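Local atomic coordinates of glucosamine-6-phosphate deaminase (Bacillus subtilis, PDB entry 2BKX), a protein that is an enzyme with a Rossmann-like alpha/beta fold that holds fructose -6-phosphate in a pocket. Residues G134-G137 with E143-T146; A21-E26 with T126-L131; L66-G71 with N78-Y83; R207-G212 with A222-S227. All coordinates share one frame; numbering follows the deposited sequence.

Contact 1. Residues G134-G137 with E143-T146; sequences GRNG and EPGT
Asn136 meets Glu143 and Pro144 where two beta turns come together, a type I turn from Gly134 to Gly137 and a type II turn from Glu143 to Thr146. Gly137 N closes the first on Gly134 O. In the second, Thr146 N and Thr146 OG1 both bond to Glu143 O. The amide of Asn136 carries the contact. Its ND2 donates to Glu143 OE1 at 2.9 Å, and the bond is nearly straight (166°). The oxygen lies in the amide plane, but the nitrogen comes from above the carboxylate plane. The two planes are 89° apart. Asn136 CG sits between the backbone N and the carbonyl carbon (chi1 63°), which turns the amide toward Glu143. Pro144 CD packs 3.4 Å from Asn136 ND2. Asn136 OD1 accepts from His138 N, so both ends of the amide are held and its rotation is fixed. Glu143 OE1 also bonds to His138 ND1, while OE2 is held by Thr161 OG1 and Asn158 N. His138 in turn uses NE2 on fructose -6-phosphate, which makes this Asn-Glu pair a second shell of the ligand pocket.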
# COMPACT_ATOMS: atom_id res chain seq x y z
N GLY A 134 -7.99 2.89 4.35
CA GLY A 134 -8.30 4.10 5.06
C GLY A 134 -9.45 3.88 6.01
O GLY A 134 -10.25 2.94 5.86
N ARG A 135 -9.62 4.84 6.91
CA ARG A 135 -10.74 4.80 7.81
C ARG A 135 -12.05 4.81 7.03
O ARG A 135 -13.06 4.28 7.50
CB ARG A 135 -10.70 5.98 8.81
CG ARG A 135 -9.52 5.97 9.74
CD ARG A 135 -9.46 7.28 10.54
NE ARG A 135 -8.27 7.28 11.39
CZ ARG A 135 -7.88 8.26 12.21
NH1 ARG A 135 -6.77 8.10 12.91
NH2 ARG A 135 -8.60 9.37 12.34
N ASN A 136 -12.03 5.44 5.85
CA ASN A 136 -13.15 5.55 4.96
C ASN A 136 -13.18 4.52 3.82
O ASN A 136 -13.92 4.66 2.86
CB ASN A 136 -13.19 6.96 4.32
CG ASN A 136 -11.98 7.25 3.47
OD1 ASN A 136 -11.09 6.41 3.32
ND2 ASN A 136 -11.93 8.45 2.90
N GLY A 137 -12.34 3.49 3.92
CA GLY A 137 -12.28 2.48 2.90
C GLY A 137 -11.40 2.76 1.70
O GLY A 137 -11.33 1.94 0.80
N GLU A 143 -10.04 7.77 -3.02
CA GLU A 143 -11.04 8.11 -2.02
C GLU A 143 -12.43 7.70 -2.50
O GLU A 143 -12.65 7.43 -3.69
CB GLU A 143 -11.01 9.60 -1.72
CG GLU A 143 -9.67 10.12 -1.20
CD GLU A 143 -9.37 9.88 0.26
OE1 GLU A 143 -9.88 8.91 0.85
OE2 GLU A 143 -8.64 10.70 0.89
N PRO A 144 -13.41 7.69 -1.58
CA PRO A 144 -14.78 7.40 -2.00
C PRO A 144 -15.23 8.20 -3.19
O PRO A 144 -14.95 9.40 -3.30
CB PRO A 144 -15.57 7.73 -0.74
CG PRO A 144 -14.63 7.42 0.38
CD PRO A 144 -13.30 7.86 -0.12
N GLY A 145 -15.88 7.50 -4.11
CA GLY A 145 -16.31 8.07 -5.36
C GLY A 145 -15.41 7.81 -6.54
O GLY A 145 -15.74 8.21 -7.65
N THR A 146 -14.26 7.16 -6.32
CA THR A 146 -13.34 6.92 -7.39
C THR A 146 -13.85 5.75 -8.24
O THR A 146 -14.26 4.72 -7.72
CB THR A 146 -11.94 6.58 -6.82
OG1 THR A 146 -11.45 7.66 -6.03
CG2 THR A 146 -10.90 6.32 -7.89

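Contact 2. Residues A21-E26 with T126-L131; sequences ADTIKE and TDIQLL
Thr23, in the last turn of helix 9-26, lies over Ile128 at the start of strand 128-131, and their CA atoms are 7.1 Å apart. The helix packs on a face of the central, mostly parallel sheet, the usual layering of a Rossmann-like alpha/beta fold. The contact is small and apolar in character. Thr23 turns its CB toward the strand and uses both branches. Its methyl, CG2, is anti to the backbone N, beside the carbonyl carbon. There it touches Ile128 CG2 at 3.9 Å and Asp127 CB at 4.0 Å. The other branch, Thr23 OG1, lies over the far end of the isoleucine, 3.6 Å from Ile128 CD1. That hydroxyl is buried against carbon, but it is satisfied within its own helix by Ile19 O. Ile128 CG1 is anti to the backbone N (chi1 -167°) and chi2 is also extended, which brings CD1 to the threonine hydroxyl. Leu32 of the neighbouring strand 31-34 touches both Thr23 and Ile128. Asp127 offers only its CB to the helix segment. Its carboxylate is engaged to one side: OD2 bonds to Val31 N, and OD1 forms a salt bridge with Lys27, just past the helix end. Further along the strand, Gln129 turns its amide to the carbonyl of the next residue, and Gln129 NE2 donates to Leu130 O at 2.9 Å, almost straight at 172°.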
# COMPACT_ATOMS: atom_id res chain seq x y z
N ALA A 21 7.66 -12.79 1.37
CA ALA A 21 8.85 -13.60 1.14
C ALA A 21 8.58 -14.75 0.18
O ALA A 21 9.40 -15.06 -0.68
CB ALA A 21 9.37 -14.14 2.43
N ASP A 22 7.44 -15.38 0.32
CA ASP A 22 7.04 -16.46 -0.60
C ASP A 22 7.04 -15.96 -2.04
O ASP A 22 7.49 -16.64 -2.96
CB ASP A 22 5.63 -16.99 -0.26
CG ASP A 22 5.59 -17.89 0.95
OD1 ASP A 22 6.64 -18.42 1.38
OD2 ASP A 22 4.48 -18.12 1.47
N THR A 23 6.53 -14.74 -2.24
CA THR A 23 6.44 -14.18 -3.61
C THR A 23 7.84 -13.95 -4.17
O THR A 23 8.15 -14.28 -5.32
CB THR A 23 5.69 -12.84 -3.55
OG1 THR A 23 4.39 -13.05 -2.95
CG2 THR A 23 5.55 -12.22 -4.92
N ILE A 24 8.71 -13.43 -3.32
CA ILE A 24 10.09 -13.16 -3.69
C ILE A 24 10.87 -14.43 -4.03
O ILE A 24 11.68 -14.45 -4.95
CB ILE A 24 10.81 -12.39 -2.54
CG1 ILE A 24 10.23 -11.00 -2.32
CG2 ILE A 24 12.33 -12.30 -2.78
CD1 ILE A 24 10.69 -10.37 -1.01
N LYS A 25 10.68 -15.48 -3.26
CA LYS A 25 11.44 -16.67 -3.49
C LYS A 25 10.92 -17.52 -4.63
O LYS A 25 11.74 -18.15 -5.33
CB LYS A 25 11.51 -17.48 -2.22
CG LYS A 25 12.39 -16.86 -1.17
CD LYS A 25 13.75 -17.47 -1.03
CE LYS A 25 13.70 -18.86 -0.52
NZ LYS A 25 15.06 -19.30 -0.13
N GLU A 26 9.62 -17.54 -4.85
CA GLU A 26 9.05 -18.29 -5.98
C GLU A 26 9.51 -17.64 -7.30
O GLU A 26 9.74 -18.32 -8.29
CB GLU A 26 7.55 -18.25 -5.86
CG GLU A 26 6.76 -19.01 -6.92
CD GLU A 26 5.24 -18.82 -6.79
OE1 GLU A 26 4.49 -19.75 -7.17
OE2 GLU A 26 4.78 -17.75 -6.32
N THR A 126 2.09 -6.04 -11.13
CA THR A 126 2.67 -6.62 -9.91
C THR A 126 2.36 -8.12 -9.69
O THR A 126 1.26 -8.61 -10.05
CB THR A 126 2.21 -5.79 -8.70
OG1 THR A 126 0.79 -5.90 -8.57
CG2 THR A 126 2.60 -4.35 -8.88
N ASP A 127 3.29 -8.84 -9.07
CA ASP A 127 3.11 -10.20 -8.61
C ASP A 127 2.33 -10.28 -7.30
O ASP A 127 1.61 -11.24 -7.02
CB ASP A 127 4.45 -10.93 -8.50
CG ASP A 127 5.05 -11.18 -9.85
OD1 ASP A 127 4.55 -12.11 -10.50
OD2 ASP A 127 5.96 -10.40 -10.30
N ILE A 128 2.56 -9.28 -6.44
CA ILE A 128 1.74 -9.12 -5.24
C ILE A 128 1.60 -7.63 -4.99
O ILE A 128 2.53 -6.88 -5.29
CB ILE A 128 2.33 -9.82 -4.00
CG1 ILE A 128 1.31 -9.90 -2.86
CG2 ILE A 128 3.65 -9.15 -3.57
CD1 ILE A 128 1.80 -10.80 -1.73
N GLN A 129 0.46 -7.21 -4.45
CA GLN A 129 0.25 -5.80 -4.10
C GLN A 129 -0.18 -5.76 -2.65
O GLN A 129 -1.26 -6.25 -2.30
CB GLN A 129 -0.80 -5.15 -4.99
CG GLN A 129 -1.12 -3.72 -4.62
CD GLN A 129 0.03 -2.78 -4.84
OE1 GLN A 129 0.40 -2.53 -5.99
NE2 GLN A 129 0.58 -2.20 -3.76
N LEU A 130 0.69 -5.18 -1.79
CA LEU A 130 0.34 -4.87 -0.42
C LEU A 130 -0.53 -3.61 -0.36
O LEU A 130 -0.28 -2.63 -1.06
CB LEU A 130 1.61 -4.66 0.41
CG LEU A 130 2.69 -5.71 0.65
CD1 LEU A 130 3.72 -5.22 1.69
CD2 LEU A 130 2.07 -6.95 1.07
N LEU A 131 -1.56 -3.65 0.47
CA LEU A 131 -2.46 -2.53 0.67
C LEU A 131 -2.71 -2.35 2.16
O LEU A 131 -2.65 -3.29 2.94
CB LEU A 131 -3.85 -2.81 0.06
CG LEU A 131 -3.94 -3.00 -1.40
CD1 LEU A 131 -5.37 -3.34 -1.82
CD2 LEU A 131 -3.45 -1.77 -2.17

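Contact 3. Residues L66-G71 with N78-Y83; sequences LDEYAG and NSYHFY. With F6R (fructose -6-phosphate), chain C.
Glu68 takes four N-H bonds on one carboxylate, two on each oxygen. Glu68 OE1 accepts from Tyr80 N at 2.8 Å on the syn side and from Tyr69 N at 2.9 Å on its anti lone pair. Glu68 OE2 accepts from His81 N at 3.1 Å, and its anti lone pair takes His81 ND1 at 2.7 Å. OE2 lies in the ring plane at the edge of the histidine, and the two planes are 11° apart. A bend at chi2 (60°) carries the Glu68 carboxylate to the first turn of the helix. Ser79 N-caps that helix: its OG accepts from Phe82 N and also bonds to Asp76 O. The negative group probably gains from the helix dipole. Beside it, the Tyr69 and Tyr80 rings lie obliquely, with Tyr69 CE1 3.6 Å from Tyr80 CZ. Tyr69 OH bonds to Asn165. Asp67 belongs to the ligand pocket: in one of its two conformers OD2 accepts from O1 of fructose -6-phosphate at 2.9 Å. The contact joins strand 62-69 to helix 80-89 within a beta-alpha-beta unit that runs on to strand 99-100, while strand 178-181 pairs antiparallel with strand 62-69.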
# COMPACT_ATOMS: atom_id res chain seq x y z
N LEU A 66 2.36 2.44 -4.09
CA LEU A 66 1.03 2.95 -4.36
C LEU A 66 0.97 4.43 -4.62
O LEU A 66 0.21 4.89 -5.47
CB LEU A 66 0.09 2.64 -3.19
CG LEU A 66 -0.34 1.20 -3.00
CD1 LEU A 66 -0.96 0.98 -1.63
CD2 LEU A 66 -1.34 0.80 -4.06
N ASP A 67 1.71 5.19 -3.83
CA ASP A 67 1.40 6.61 -3.76
C ASP A 67 2.54 7.47 -3.27
O ASP A 67 3.55 6.99 -2.75
CB ASP A 67 0.11 6.86 -2.93
CG ASP A 67 -0.02 6.05 -1.71
OD1 ASP A 67 -1.21 5.71 -1.48
OD2 ASP A 67 0.97 5.76 -0.97
N GLU A 68 2.39 8.78 -3.47
CA GLU A 68 3.32 9.79 -2.97
C GLU A 68 2.57 11.08 -2.83
O GLU A 68 1.62 11.35 -3.59
CB GLU A 68 4.51 9.97 -3.89
CG GLU A 68 5.53 11.04 -3.51
CD GLU A 68 6.20 10.81 -2.16
OE1 GLU A 68 5.53 10.91 -1.11
OE2 GLU A 68 7.42 10.48 -2.17
N TYR A 69 2.93 11.88 -1.83
CA TYR A 69 2.29 13.16 -1.65
C TYR A 69 2.75 14.15 -2.74
O TYR A 69 3.92 14.18 -3.13
CB TYR A 69 2.64 13.76 -0.30
CG TYR A 69 1.98 13.14 0.91
CD1 TYR A 69 2.74 12.47 1.86
CD2 TYR A 69 0.62 13.24 1.13
CE1 TYR A 69 2.15 11.91 2.99
CE2 TYR A 69 0.01 12.70 2.24
CZ TYR A 69 0.78 12.07 3.19
OH TYR A 69 0.14 11.58 4.29
N ALA A 70 1.83 14.99 -3.20
CA ALA A 70 2.18 16.04 -4.16
C ALA A 70 2.91 17.16 -3.47
O ALA A 70 2.52 17.62 -2.42
CB ALA A 70 0.93 16.60 -4.85
N GLY A 71 3.99 17.58 -4.09
CA GLY A 71 4.73 18.74 -3.63
C GLY A 71 5.87 18.43 -2.70
O GLY A 71 6.56 19.36 -2.27
N ASN A 78 8.69 13.56 5.27
CA ASN A 78 7.30 13.09 5.17
C ASN A 78 6.94 12.49 3.83
O ASN A 78 5.81 12.05 3.64
CB ASN A 78 6.32 14.20 5.54
CG ASN A 78 6.18 14.35 6.99
OD1 ASN A 78 5.54 13.50 7.67
ND2 ASN A 78 6.81 15.36 7.53
N SER A 79 7.89 12.44 2.92
CA SER A 79 7.64 11.78 1.64
C SER A 79 7.65 10.28 1.78
O SER A 79 8.26 9.72 2.67
CB SER A 79 8.66 12.19 0.61
OG SER A 79 9.91 11.63 0.85
N TYR A 80 6.90 9.63 0.91
CA TYR A 80 6.91 8.18 0.87
C TYR A 80 8.19 7.59 0.29
O TYR A 80 8.54 6.44 0.61
CB TYR A 80 5.63 7.68 0.21
CG TYR A 80 4.38 7.93 1.08
CD1 TYR A 80 3.11 7.95 0.53
CD2 TYR A 80 4.48 8.11 2.45
CE1 TYR A 80 1.97 8.14 1.30
CE2 TYR A 80 3.35 8.31 3.23
CZ TYR A 80 2.10 8.33 2.66
OH TYR A 80 0.95 8.48 3.44
N HIS A 81 8.89 8.36 -0.54
CA HIS A 81 10.25 8.01 -0.92
C HIS A 81 11.10 7.84 0.34
O HIS A 81 11.78 6.85 0.51
CB HIS A 81 10.94 9.07 -1.79
CG HIS A 81 10.62 9.03 -3.24
ND1 HIS A 81 9.39 9.43 -3.75
CD2 HIS A 81 11.36 8.63 -4.31
CE1 HIS A 81 9.42 9.31 -5.07
NE2 HIS A 81 10.59 8.81 -5.43
N PHE A 82 11.07 8.82 1.22
CA PHE A 82 11.88 8.73 2.45
C PHE A 82 11.45 7.57 3.30
O PHE A 82 12.29 6.83 3.80
CB PHE A 82 11.72 10.06 3.20
CG PHE A 82 12.52 10.16 4.47
CD1 PHE A 82 13.72 10.85 4.50
CD2 PHE A 82 12.08 9.54 5.61
CE1 PHE A 82 14.46 10.97 5.71
CE2 PHE A 82 12.82 9.64 6.82
CZ PHE A 82 14.01 10.33 6.82
N TYR A 83 10.14 7.40 3.48
CA TYR A 83 9.66 6.27 4.26
C TYR A 83 10.22 4.95 3.71
O TYR A 83 10.73 4.12 4.45
CB TYR A 83 8.14 6.23 4.21
CG TYR A 83 7.44 5.06 4.88
CD1 TYR A 83 6.66 5.21 6.02
CD2 TYR A 83 7.50 3.80 4.32
CE1 TYR A 83 5.96 4.14 6.56
CE2 TYR A 83 6.82 2.73 4.83
CZ TYR A 83 6.03 2.90 5.95
OH TYR A 83 5.31 1.83 6.46
C1 F6R C . -0.44 3.28 1.74
C2 F6R C . -1.76 3.85 1.26
C3 F6R C . -2.95 4.23 2.15
C4 F6R C . -2.87 3.64 3.58
C5 F6R C . -4.06 3.99 4.45
C6 F6R C . -3.90 3.43 5.86
O1 F6R C . 0.59 3.41 0.74
O2 F6R C . -1.90 3.96 0.06
O3 F6R C . -4.13 3.70 1.58
O4 F6R C . -2.77 2.22 3.46
O5 F6R C . -4.29 5.39 4.50
O6 F6R C . -2.80 4.09 6.50
P F6R C . -2.26 3.54 7.89
O1P F6R C . -1.60 2.21 7.60
O2P F6R C . -3.47 3.36 8.77
O3P F6R C . -1.28 4.54 8.40
O HOH W 1 -0.28 6.03 2.26

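Contact 4. Residues R207-G212 with A222-S227; sequences RKLLEG and ALHLHS
The imidazole of His224 meets Leu209 edge-on. Leu209 O and water 2 both lie in the ring plane, and Gly212 CA comes in obliquely, 3.6 Å from His224 NE2. His224 NE2 donates to Leu209 O at 2.9 Å. The acceptor is 1° out of the ring plane and the donor lies in the carbonyl plane, yet the bond is clearly bent, at 131°. Water 2 stands close by, 3.0 Å from His224 NE2, and may share that edge. The same water is 3.0 Å from Lys208 O, so it lies between the helix backbone and the ring. His224 CG is anti to its carbonyl carbon and beside the backbone N (chi1 -66°), which sends the ring across to the helix. Leu209 CD1 packs 4.0 Å from His224 NE2, close to the polar bond. The bond gives a carbonyl near the end of helix 203-211 a partner from the next loop. Gly212 leaves the helix with positive phi, and Gly212 N makes only a weak bond to Leu209 O. A side-chain donor from the 3-10 turn thus supplements it. In this Rossmann-like fold the loop after the helix returns through that turn to parallel strand 229-234. Leu209 and Leu223 both rest on Leu195 of strand 193-197, and Leu223 also touches Ile193. The exposed side of the helix carries a looser pair: Arg207 NE and Glu211 OE2 are 3.5 Å apart. The oxygen lies well out of the guanidinium plane, so charge alone joins them.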
# COMPACT_ATOMS: atom_id res chain seq x y z
N ARG A 207 -15.93 -3.75 9.02
CA ARG A 207 -17.34 -4.12 8.96
C ARG A 207 -17.93 -3.91 7.57
O ARG A 207 -18.60 -4.79 7.02
CB ARG A 207 -18.15 -3.35 10.01
CG ARG A 207 -19.60 -3.78 10.09
CD ARG A 207 -20.37 -2.90 11.07
NE ARG A 207 -21.79 -3.22 11.14
CZ ARG A 207 -22.29 -4.17 11.91
NH1 ARG A 207 -23.60 -4.42 11.90
NH2 ARG A 207 -21.48 -4.88 12.70
N LYS A 208 -17.68 -2.74 7.00
CA LYS A 208 -18.20 -2.45 5.66
C LYS A 208 -17.60 -3.39 4.61
O LYS A 208 -18.28 -3.86 3.71
CB LYS A 208 -17.97 -0.98 5.26
CG LYS A 208 -18.83 0.01 6.01
CD LYS A 208 -18.72 1.43 5.43
CE LYS A 208 -19.54 2.45 6.20
NZ LYS A 208 -19.54 3.79 5.56
N LEU A 209 -16.31 -3.68 4.70
CA LEU A 209 -15.66 -4.57 3.75
C LEU A 209 -16.31 -5.96 3.80
O LEU A 209 -16.71 -6.55 2.76
CB LEU A 209 -14.15 -4.67 4.04
CG LEU A 209 -13.39 -5.57 3.08
CD1 LEU A 209 -13.43 -4.96 1.66
CD2 LEU A 209 -11.99 -5.75 3.60
N LEU A 210 -16.48 -6.47 5.01
CA LEU A 210 -17.01 -7.81 5.20
C LEU A 210 -18.51 -7.93 4.89
O LEU A 210 -18.97 -9.02 4.55
CB LEU A 210 -16.70 -8.32 6.60
CG LEU A 210 -15.24 -8.52 6.92
CD1 LEU A 210 -15.08 -9.00 8.35
CD2 LEU A 210 -14.53 -9.43 5.92
N GLU A 211 -19.26 -6.84 5.00
CA GLU A 211 -20.70 -6.84 4.64
C GLU A 211 -20.89 -7.02 3.13
O GLU A 211 -21.90 -7.50 2.69
CB GLU A 211 -21.39 -5.56 5.13
CG GLU A 211 -21.66 -5.61 6.65
CD GLU A 211 -22.36 -4.39 7.26
OE1 GLU A 211 -22.14 -3.25 6.80
OE2 GLU A 211 -23.11 -4.60 8.26
N GLY A 212 -19.88 -6.67 2.32
CA GLY A 212 -19.87 -7.13 0.92
C GLY A 212 -20.65 -6.31 -0.08
O GLY A 212 -20.82 -6.74 -1.23
N ALA A 222 -13.99 -2.81 -4.14
CA ALA A 222 -13.52 -3.29 -5.42
C ALA A 222 -12.80 -4.63 -5.30
O ALA A 222 -12.73 -5.43 -6.23
CB ALA A 222 -12.60 -2.27 -6.06
N LEU A 223 -12.21 -4.88 -4.14
CA LEU A 223 -11.45 -6.12 -3.95
C LEU A 223 -12.33 -7.36 -3.98
O LEU A 223 -11.83 -8.47 -4.16
CB LEU A 223 -10.72 -6.05 -2.61
CG LEU A 223 -9.66 -4.93 -2.53
CD1 LEU A 223 -9.03 -4.90 -1.17
CD2 LEU A 223 -8.60 -5.03 -3.63
N HIS A 224 -13.64 -7.22 -3.81
CA HIS A 224 -14.54 -8.36 -3.97
C HIS A 224 -14.56 -8.85 -5.43
O HIS A 224 -15.04 -9.97 -5.69
CB HIS A 224 -15.96 -8.02 -3.55
CG HIS A 224 -16.11 -7.74 -2.10
ND1 HIS A 224 -15.92 -8.71 -1.15
CD2 HIS A 224 -16.43 -6.61 -1.43
CE1 HIS A 224 -16.11 -8.18 0.05
NE2 HIS A 224 -16.41 -6.91 -0.09
N LEU A 225 -14.00 -8.06 -6.35
CA LEU A 225 -13.99 -8.44 -7.75
C LEU A 225 -12.69 -9.10 -8.17
O LEU A 225 -12.52 -9.42 -9.35
CB LEU A 225 -14.23 -7.20 -8.61
CG LEU A 225 -15.58 -6.52 -8.29
CD1 LEU A 225 -15.74 -5.25 -9.12
CD2 LEU A 225 -16.73 -7.45 -8.50
N HIS A 226 -11.75 -9.29 -7.25
CA HIS A 226 -10.45 -9.87 -7.55
C HIS A 226 -10.41 -11.35 -7.12
O HIS A 226 -11.04 -11.75 -6.15
CB HIS A 226 -9.40 -9.05 -6.80
CG HIS A 226 -7.99 -9.37 -7.16
ND1 HIS A 226 -7.20 -8.60 -8.00
CD2 HIS A 226 -7.22 -10.40 -6.76
CE1 HIS A 226 -6.02 -9.19 -8.13
NE2 HIS A 226 -6.02 -10.28 -7.39
N SER A 227 -9.63 -12.14 -7.85
CA SER A 227 -9.59 -13.58 -7.66
C SER A 227 -8.63 -14.10 -6.62
O SER A 227 -8.60 -15.30 -6.32
CB SER A 227 -9.30 -14.27 -9.00
OG SER A 227 -10.20 -13.85 -10.02
O HOH W 2 -17.69 -4.31 0.79

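The four contacts lie in one alpha/beta domain. Along the chain contact 2 closes a long loop from helix 9-26 to strand 128-131, and contact 3 is nested inside it. Contact 1 follows in the loop after strand 128-131, and contact 4 comes last. Contacts 2 and 3 have centres about 21 Å apart but touch in the sheet, where Leu66 packs on Gln129 and Leu131. Contact 4 meets contact 2 through Leu223 and Leu131. Contacts 1 and 4 are about 13 Å apart, centre to centre, without touching. Contact 3 reaches fructose -6-phosphate directly, contact 1 through His138, whereas contact 2 joins helix to sheet and contact 4 joins a helix end to the following loop.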